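Local coordinates for protein-glutamine deamidase Cif (PDB 3EIR) that deamidates a glutamine side chain of host NEDD8 to glutamate, disabling cullin-RING ubiquitin ligases and arresting the host cell cycle, at residues D159-H164 against G256-A261. Numbering follows the deposited sequence.
Sequences DGRLGH and GKLRFA
The guanidinium of R161 carries L258 on one face: methyl CD2 sits 3.7 Å from NH2, displaced toward the rim of the group. At the edge, G256 O lies near the plane and D159 OD1 in it, taking a straight bond from NH1 (3.2 Å, N-H...O 175°). NH1 meets OD1 on its syn side, 28° out of the carboxylate plane, while OD2 and NH1 close a salt bridge. With R161 CG anti to the carbonyl carbon, CG rests 3.4 Å from G256 O; bends at chi2 and chi3 then carry CD, NE and the guanidinium along L258. The other methyl of L258, CD1, lies 4.1 Å from D159 CG, and the leucine thus spans acid and base alike. With CG anti to the backbone N (chi1 -168°), the D159 carboxylate reaches forward over the turn: OD1 accepts from R161 N, nearly along its C-O axis, an Asx turn, and with L162 N, well above the carboxylate plane, completes an Asx motif. Across the segments, G160 N donates to K257 O at 2.6 Å, beside the antiparallel non-hydrogen-bonded pair D159-L258. Here the turn of the hairpin formed by strands 152-159 and 164-170, its G1 bulge at G163 and H164 facing D159, meets the start of edge strand 258-265. H164, an inferred active-site residue, hydrogen-bonds Q184, while R161 NH2 is held by L217 O. Two backbone N-H groups and the guanidinium, all on OD1, would probably favour the carboxylate form of D159; this buried ion pair and the Asx bonds shape the turn, while the G160-K257 bond and L258 join it to the strand.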
ATOM      1  N   ASP A 159       2.140  -1.663  10.864  1.00 37.77           N
ATOM      2  CA  ASP A 159       1.938  -2.691  11.871  1.00 43.76           C
ATOM      3  C   ASP A 159       3.267  -3.384  12.187  1.00 50.09           C
ATOM      4  O   ASP A 159       3.706  -4.268  11.455  1.00 48.02           O
ATOM      5  CB  ASP A 159       0.897  -3.700  11.399  1.00 45.24           C
ATOM      6  CG  ASP A 159       0.433  -4.616  12.507  1.00 54.26           C
ATOM      7  OD1 ASP A 159       1.270  -4.979  13.359  1.00 57.67           O
ATOM      8  OD2 ASP A 159      -0.763  -4.980  12.521  1.00 52.92           O
ATOM      9  N   GLY A 160       3.904  -2.952  13.271  1.00 51.23           N
ATOM     10  CA  GLY A 160       5.197  -3.479  13.673  1.00 53.19           C
ATOM     11  C   GLY A 160       5.122  -4.894  14.228  1.00 62.48           C
ATOM     12  O   GLY A 160       6.148  -5.561  14.391  1.00 62.71           O
ATOM     13  N   ARG A 161       3.911  -5.350  14.537  1.00 56.30           N
ATOM     14  CA  ARG A 161       3.719  -6.718  14.996  1.00 55.47           C
ATOM     15  C   ARG A 161       3.903  -7.661  13.819  1.00 59.29           C
ATOM     16  O   ARG A 161       4.630  -8.646  13.916  1.00 55.50           O
ATOM     17  CB  ARG A 161       2.339  -6.902  15.626  1.00 62.64           C
ATOM     18  CG  ARG A 161       2.065  -5.929  16.756  1.00 66.39           C
ATOM     19  CD  ARG A 161       1.210  -4.756  16.309  1.00 70.09           C
ATOM     20  NE  ARG A 161      -0.073  -4.762  17.001  1.00 70.76           N
ATOM     21  CZ  ARG A 161      -1.251  -4.961  16.424  1.00 65.53           C
ATOM     22  NH1 ARG A 161      -1.345  -5.156  15.116  1.00 57.56           N
ATOM     23  NH2 ARG A 161      -2.343  -4.955  17.168  1.00 71.87           N
ATOM     24  N   LEU A 162       3.247  -7.333  12.705  1.00 52.03           N
ATOM     25  CA  LEU A 162       3.371  -8.078  11.459  1.00 50.17           C
ATOM     26  C   LEU A 162       4.652  -7.772  10.695  1.00 56.08           C
ATOM     27  O   LEU A 162       5.077  -8.562   9.852  1.00 53.23           O
ATOM     28  CB  LEU A 162       2.210  -7.718  10.534  1.00 52.57           C
ATOM     29  CG  LEU A 162       0.918  -8.504  10.687  1.00 58.18           C
ATOM     30  CD1 LEU A 162       0.506  -8.586  12.143  1.00 55.67           C
ATOM     31  CD2 LEU A 162      -0.174  -7.862   9.821  1.00 53.53           C
ATOM     32  N   GLY A 163       5.246  -6.610  10.958  1.00 43.20           N
ATOM     33  CA  GLY A 163       6.300  -6.098  10.098  1.00 51.43           C
ATOM     34  C   GLY A 163       5.772  -5.774   8.708  1.00 50.46           C
ATOM     35  O   GLY A 163       6.373  -6.146   7.692  1.00 43.53           O
ATOM     36  N   HIS A 164       4.648  -5.064   8.660  1.00 43.18           N
ATOM     37  CA  HIS A 164       3.914  -4.907   7.417  1.00 43.62           C
ATOM     38  C   HIS A 164       3.206  -3.563   7.367  1.00 39.79           C
ATOM     39  O   HIS A 164       2.520  -3.186   8.316  1.00 44.01           O
ATOM     40  CB  HIS A 164       2.889  -6.044   7.311  1.00 43.32           C
ATOM     41  CG  HIS A 164       2.215  -6.157   5.976  1.00 38.75           C
ATOM     42  ND1 HIS A 164       2.902  -6.105   4.780  1.00 39.26           N
ATOM     43  CD2 HIS A 164       0.917  -6.371   5.655  1.00 37.21           C
ATOM     44  CE1 HIS A 164       2.051  -6.259   3.780  1.00 40.11           C
ATOM     45  NE2 HIS A 164       0.840  -6.423   4.285  1.00 42.75           N
ATOM     46  N   GLY A 256       5.942  -5.733  18.891  1.00 68.25           N
ATOM     47  CA  GLY A 256       5.982  -4.690  17.881  1.00 63.13           C
ATOM     48  C   GLY A 256       4.941  -3.606  18.097  1.00 64.29           C
ATOM     49  O   GLY A 256       3.896  -3.834  18.702  1.00 62.71           O
ATOM     50  N   LYS A 257       5.226  -2.418  17.579  1.00 65.94           N
ATOM     51  CA  LYS A 257       4.362  -1.268  17.782  1.00 61.58           C
ATOM     52  C   LYS A 257       3.347  -1.159  16.640  1.00 65.35           C
ATOM     53  O   LYS A 257       3.613  -1.593  15.522  1.00 64.22           O
ATOM     54  CB  LYS A 257       5.221   0.000  17.864  1.00 77.97           C
ATOM     55  CG  LYS A 257       4.592   1.163  18.616  1.00 89.02           C
ATOM     56  CD  LYS A 257       5.615   2.258  18.911  1.00 96.11           C
ATOM     57  CE  LYS A 257       6.502   1.913  20.110  1.00100.98           C
ATOM     58  NZ  LYS A 257       7.500   0.842  19.821  1.00102.74           N
ATOM     59  N   LEU A 258       2.182  -0.592  16.936  1.00 63.30           N
ATOM     60  CA  LEU A 258       1.162  -0.335  15.929  1.00 64.88           C
ATOM     61  C   LEU A 258       0.986   1.168  15.739  1.00 66.29           C
ATOM     62  O   LEU A 258       0.879   1.922  16.708  1.00 67.12           O
ATOM     63  CB  LEU A 258      -0.167  -0.977  16.324  1.00 62.32           C
ATOM     64  CG  LEU A 258      -1.360  -0.704  15.405  1.00 60.18           C
ATOM     65  CD1 LEU A 258      -1.065  -1.120  13.973  1.00 51.79           C
ATOM     66  CD2 LEU A 258      -2.582  -1.424  15.936  1.00 64.41           C
ATOM     67  N   ARG A 259       0.972   1.597  14.484  1.00 53.91           N
ATOM     68  CA  ARG A 259       0.831   3.006  14.150  1.00 53.54           C
ATOM     69  C   ARG A 259       0.023   3.105  12.875  1.00 48.56           C
ATOM     70  O   ARG A 259       0.238   2.325  11.952  1.00 49.60           O
ATOM     71  CB  ARG A 259       2.209   3.641  13.934  1.00 52.59           C
ATOM     72  CG  ARG A 259       2.992   3.892  15.213  1.00 68.19           C
ATOM     73  CD  ARG A 259       4.492   3.949  14.948  1.00 73.58           C
ATOM     74  NE  ARG A 259       4.816   4.726  13.754  1.00 74.38           N
ATOM     75  CZ  ARG A 259       4.975   6.048  13.743  1.00 75.50           C
ATOM     76  NH1 ARG A 259       4.839   6.748  14.866  1.00 67.22           N
ATOM     77  NH2 ARG A 259       5.269   6.671  12.608  1.00 73.62           N
ATOM     78  N   PHE A 260      -0.915   4.044  12.823  1.00 44.89           N
ATOM     79  CA  PHE A 260      -1.640   4.298  11.583  1.00 46.84           C
ATOM     80  C   PHE A 260      -2.016   5.771  11.444  1.00 48.75           C
ATOM     81  O   PHE A 260      -2.076   6.515  12.425  1.00 50.06           O
ATOM     82  CB  PHE A 260      -2.884   3.410  11.465  1.00 43.93           C
ATOM     83  CG  PHE A 260      -3.861   3.576  12.589  1.00 50.99           C
ATOM     84  CD1 PHE A 260      -4.743   4.647  12.610  1.00 53.31           C
ATOM     85  CD2 PHE A 260      -3.911   2.654  13.625  1.00 58.37           C
ATOM     86  CE1 PHE A 260      -5.653   4.800  13.645  1.00 52.62           C
ATOM     87  CE2 PHE A 260      -4.817   2.803  14.662  1.00 60.62           C
ATOM     88  CZ  PHE A 260      -5.689   3.879  14.670  1.00 58.28           C
ATOM     89  N   ALA A 261      -2.260   6.184  10.211  1.00 43.19           N
ATOM     90  CA  ALA A 261      -2.637   7.561   9.934  1.00 47.57           C
ATOM     91  C   ALA A 261      -3.713   7.558   8.868  1.00 40.93           C
ATOM     92  O   ALA A 261      -3.545   6.932   7.826  1.00 40.60           O
ATOM     93  CB  ALA A 261      -1.430   8.344   9.452  1.00 41.97           C
TER